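PDB 5CDD: structural polyprotein, VP1 from Israeli acute paralysis virus, which probably serves as a structural building block of the virion shell, one jelly-roll subunit of the dicistrovirus capsid. Local coordinates for residues V37-R40 and T41-R44; Y170-N173 and T174-Q178. All blocks are in the same frame, centred on the assembly; numbering follows the deposited sequence.

Interaction 1 of 2, residues V37-R40 and T41-R44; sequences VNLR and TLLR
T41 grips the backbone of N38 twice: its OG1 donates to N38 O at 2.7 Å, with a C=O...OG1 angle of 175°, while T41 N reaches the same N38 O at 3.1 Å from above the carbonyl plane. Threonine chi1 of 65° sets OG1 between its own backbone N and carbonyl carbon, turned back to that oxygen; OG1 is also hydrogen-bonded to Y34 OH of a neighbouring subunit. Two further i to i+3 bonds follow, L42 N to L39 O and L43 N to R40 O (2.9 Å), a ladder that defines one short 3-10 helix over residues 39-43. An Asx turn opens it, since N38 OD1 accepts R40 N at 2.7 Å in the carbonyl plane. The tightly packed side is apolar and buried: L39 CD2 lies 3.9 Å from L42 CD1, the two side chains running at a slant to each other, and both, with L43, rest on helix 77-82. Looser contacts mark the other side, where R40 is partly exposed. R40 and R44 run alongside each other with guanidinium planes 65° apart, and R40 CD is 3.9 Å from R44 NH2. Their charged ends are engaged elsewhere: R40 NE with T189 and R40 NH1 with D52 of a second neighbouring subunit, R44 NH2 with F188 O.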
loop_
_atom_site.group_PDB
_atom_site.type_symbol
_atom_site.label_atom_id
_atom_site.label_comp_id
_atom_site.label_asym_id
_atom_site.label_seq_id
_atom_site.Cartn_x
_atom_site.Cartn_y
_atom_site.Cartn_z
ATOM N N VAL A 37 -10.144 22.341 -25.891
ATOM C CA VAL A 37 -11.484 22.867 -25.653
ATOM C C VAL A 37 -11.531 24.231 -24.965
ATOM O O VAL A 37 -12.477 24.995 -25.160
ATOM C CB VAL A 37 -12.307 21.869 -24.815
ATOM C CG1 VAL A 37 -13.666 22.455 -24.475
ATOM C CG2 VAL A 37 -12.470 20.576 -25.581
ATOM N N ASN A 38 -10.520 24.533 -24.158
ATOM C CA ASN A 38 -10.480 25.805 -23.449
ATOM C C ASN A 38 -9.188 26.551 -23.758
ATOM O O ASN A 38 -8.093 26.015 -23.589
ATOM C CB ASN A 38 -10.602 25.566 -21.944
ATOM C CG ASN A 38 -10.909 26.833 -21.177
ATOM O OD1 ASN A 38 -10.100 27.760 -21.135
ATOM N ND2 ASN A 38 -12.089 26.883 -20.567
ATOM N N LEU A 39 -9.324 27.793 -24.212
ATOM C CA LEU A 39 -8.171 28.617 -24.557
ATOM C C LEU A 39 -7.276 28.943 -23.365
ATOM O O LEU A 39 -6.122 29.323 -23.544
ATOM C CB LEU A 39 -8.632 29.915 -25.228
ATOM C CG LEU A 39 -9.356 29.751 -26.568
ATOM C CD1 LEU A 39 -9.889 31.094 -27.028
ATOM C CD2 LEU A 39 -8.406 29.158 -27.599
ATOM N N ARG A 40 -7.793 28.791 -22.150
ATOM C CA ARG A 40 -6.987 29.087 -20.978
ATOM C C ARG A 40 -5.821 28.113 -20.880
ATOM O O ARG A 40 -4.796 28.423 -20.284
ATOM C CB ARG A 40 -7.826 29.021 -19.705
ATOM C CG ARG A 40 -7.048 29.419 -18.472
ATOM C CD ARG A 40 -7.906 29.391 -17.210
ATOM N NE ARG A 40 -9.014 30.339 -17.254
ATOM C CZ ARG A 40 -10.267 30.019 -17.545
ATOM N NH1 ARG A 40 -10.576 28.766 -17.812
ATOM N NH2 ARG A 40 -11.204 30.957 -17.581
ATOM N N THR A 41 -5.985 26.934 -21.471
ATOM C CA THR A 41 -4.936 25.928 -21.449
ATOM C C THR A 41 -3.717 26.422 -22.212
ATOM O O THR A 41 -2.608 25.947 -21.995
ATOM C CB THR A 41 -5.405 24.600 -22.073
ATOM O OG1 THR A 41 -5.685 24.792 -23.463
ATOM C CG2 THR A 41 -6.660 24.089 -21.372
ATOM N N LEU A 42 -3.920 27.387 -23.102
ATOM C CA LEU A 42 -2.823 27.929 -23.890
ATOM C C LEU A 42 -2.084 28.984 -23.096
ATOM O O LEU A 42 -1.109 29.559 -23.569
ATOM C CB LEU A 42 -3.346 28.515 -25.203
ATOM C CG LEU A 42 -4.089 27.512 -26.094
ATOM C CD1 LEU A 42 -4.580 28.213 -27.345
ATOM C CD2 LEU A 42 -3.172 26.352 -26.464
ATOM N N LEU A 43 -2.562 29.236 -21.882
ATOM C CA LEU A 43 -1.928 30.199 -20.992
ATOM C C LEU A 43 -1.075 29.412 -20.001
ATOM O O LEU A 43 -0.531 29.966 -19.042
ATOM C CB LEU A 43 -2.978 31.026 -20.244
ATOM C CG LEU A 43 -3.858 31.961 -21.075
ATOM C CD1 LEU A 43 -4.819 32.698 -20.162
ATOM C CD2 LEU A 43 -2.988 32.945 -21.836
ATOM N N ARG A 44 -0.980 28.107 -20.242
ATOM C CA ARG A 44 -0.191 27.204 -19.413
ATOM C C ARG A 44 0.971 26.708 -20.266
ATOM O O ARG A 44 2.065 26.442 -19.765
ATOM C CB ARG A 44 -1.043 26.021 -18.948
ATOM C CG ARG A 44 -2.226 26.420 -18.082
ATOM C CD ARG A 44 -1.775 26.971 -16.738
ATOM N NE ARG A 44 -2.897 27.483 -15.957
ATOM C CZ ARG A 44 -3.491 28.654 -16.174
ATOM N NH1 ARG A 44 -3.067 29.445 -17.148
ATOM N NH2 ARG A 44 -4.516 29.029 -15.421
#

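Interaction 2 of 2, residues Y170-N173 and T174-Q178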
loop_
_atom_site.group_PDB
_atom_site.type_symbol
_atom_site.label_atom_id
_atom_site.label_comp_id
_atom_site.label_asym_id
_atom_site.label_seq_id
_atom_site.Cartn_x
_atom_site.Cartn_y
_atom_site.Cartn_z
ATOM N N TYR A 170 15.135 41.018 -13.969
ATOM C CA TYR A 170 16.224 40.154 -14.406
ATOM C C TYR A 170 17.607 40.724 -14.102
ATOM O O TYR A 170 17.792 41.937 -14.057
ATOM C CB TYR A 170 16.088 39.925 -15.909
ATOM C CG TYR A 170 16.766 38.685 -16.416
ATOM C CD1 TYR A 170 16.270 37.424 -16.100
ATOM C CD2 TYR A 170 17.894 38.769 -17.231
ATOM C CE1 TYR A 170 16.876 36.272 -16.587
ATOM C CE2 TYR A 170 18.510 37.626 -17.722
ATOM C CZ TYR A 170 17.996 36.379 -17.398
ATOM O OH TYR A 170 18.594 35.238 -17.881
ATOM N N PHE A 171 18.581 39.842 -13.903
ATOM C CA PHE A 171 19.942 40.274 -13.621
ATOM C C PHE A 171 20.981 39.195 -13.900
ATOM O O PHE A 171 20.743 38.013 -13.676
ATOM C CB PHE A 171 20.083 40.713 -12.163
ATOM C CG PHE A 171 21.474 41.160 -11.808
ATOM C CD1 PHE A 171 21.911 42.440 -12.133
ATOM C CD2 PHE A 171 22.369 40.278 -11.209
ATOM C CE1 PHE A 171 23.219 42.837 -11.869
ATOM C CE2 PHE A 171 23.682 40.665 -10.942
ATOM C CZ PHE A 171 24.108 41.948 -11.274
ATOM N N SER A 172 22.141 39.617 -14.387
ATOM C CA SER A 172 23.241 38.700 -14.671
ATOM C C SER A 172 24.543 39.471 -14.509
ATOM O O SER A 172 24.593 40.669 -14.774
ATOM C CB SER A 172 23.133 38.147 -16.097
ATOM O OG SER A 172 24.163 37.204 -16.372
ATOM N N ASN A 173 25.597 38.790 -14.076
ATOM C CA ASN A 173 26.877 39.460 -13.893
ATOM C C ASN A 173 27.653 39.617 -15.197
ATOM O O ASN A 173 28.596 40.396 -15.266
ATOM C CB ASN A 173 27.729 38.716 -12.850
ATOM C CG ASN A 173 28.076 37.302 -13.274
ATOM O OD1 ASN A 173 27.415 36.725 -14.128
ATOM N ND2 ASN A 173 29.105 36.731 -12.660
ATOM N N THR A 174 27.236 38.899 -16.232
ATOM C CA THR A 174 27.899 38.957 -17.524
ATOM C C THR A 174 26.886 39.374 -18.569
ATOM O O THR A 174 25.684 39.321 -18.322
ATOM C CB THR A 174 28.452 37.586 -17.911
ATOM O OG1 THR A 174 27.371 36.687 -18.191
ATOM C CG2 THR A 174 29.290 37.024 -16.763
ATOM N N SER A 175 27.366 39.776 -19.738
ATOM C CA SER A 175 26.482 40.185 -20.811
ATOM C C SER A 175 25.840 38.918 -21.350
ATOM O O SER A 175 26.536 37.969 -21.722
ATOM C CB SER A 175 27.283 40.869 -21.901
ATOM O OG SER A 175 26.440 41.687 -22.690
ATOM N N THR A 176 24.513 38.901 -21.376
ATOM C CA THR A 176 23.786 37.733 -21.840
ATOM C C THR A 176 22.940 37.920 -23.088
ATOM O O THR A 176 22.711 39.030 -23.563
ATOM C CB THR A 176 22.865 37.185 -20.733
ATOM O OG1 THR A 176 21.994 38.224 -20.265
ATOM C CG2 THR A 176 23.690 36.663 -19.578
ATOM N N THR A 177 22.486 36.789 -23.607
ATOM C CA THR A 177 21.637 36.723 -24.780
ATOM C C THR A 177 20.866 35.411 -24.640
ATOM O O THR A 177 21.459 34.333 -24.644
ATOM C CB THR A 177 22.471 36.719 -26.077
ATOM O OG1 THR A 177 21.599 36.525 -27.193
ATOM C CG2 THR A 177 23.527 35.622 -26.050
ATOM N N GLN A 178 19.548 35.497 -24.488
ATOM C CA GLN A 178 18.755 34.287 -24.316
ATOM C C GLN A 178 17.433 34.268 -25.060
ATOM O O GLN A 178 16.923 35.302 -25.493
ATOM C CB GLN A 178 18.469 34.048 -22.829
ATOM C CG GLN A 178 19.539 34.568 -21.885
ATOM C CD GLN A 178 19.282 35.997 -21.440
ATOM O OE1 GLN A 178 18.943 36.865 -22.243
ATOM N NE2 GLN A 178 19.457 36.246 -20.152
#
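Strand 170-172 and strand 176-178 diverge from a short connection: their axes approach no closer than 9.5 Å and their N-to-C directions differ by 129°, and no clear hydrogen bond joins the two segments. The contact across the divergence is made by side chains, at S172 with T176 and at Y170 with Q178. S172 leads at the turn end, with chi1 of -177° setting OG opposite the backbone N; its OG meets T176 CG2 at 3.3 Å, and OG also bonds to Y109 O. Next to it N173 and T174 lie alongside each other, N173 OD1 touching T174 CG2 at 3.2 Å. The N173 amide is held on the neighbouring loop, ND2 by T107 O and OD1 by Y109 N, which fixes its rotation. At the wide end Y170 and Q178 approach from opposite directions. The Q178 amide comes to the edge of the tyrosine ring, near the ring plane, with the two planes 65° apart. T176 OG1 lies at that edge too, though more distantly, 4.4 Å from Y170 CE2. Y170 and Q178 are both buried, and the Y170 ring also meets those of W53 and F96. Strand 166-172 pairs with 110-116, whereas strand 176-184 pairs with 47-55 and 87-98; the connection thus passes from one antiparallel sheet to the other, with inward side chains meeting between them, as in the two-sheet jelly-roll sandwich of picorna-like capsid proteins.

In the fold
The two contacts lie on opposite sides of the chain's centre, with centres 31 Å apart and nearest atoms about 18 Å apart, so they do not touch. Interaction 1 is partly buried, precedes strand 47-55 and is held by backbone bonds and leucine packing, with R40 NH1 reaching D52 of a neighbouring subunit; interaction 2 is buried and depends on packing between sheets. They nevertheless share elements: strand 176-184, which carries T176 and Q178 in interaction 2, ends at G184, a backbone partner of L43 in interaction 1, and strand 47-55 follows the first contact and pairs beside the second. At interaction 2, F171 and N173 pack against a neighbouring subunit.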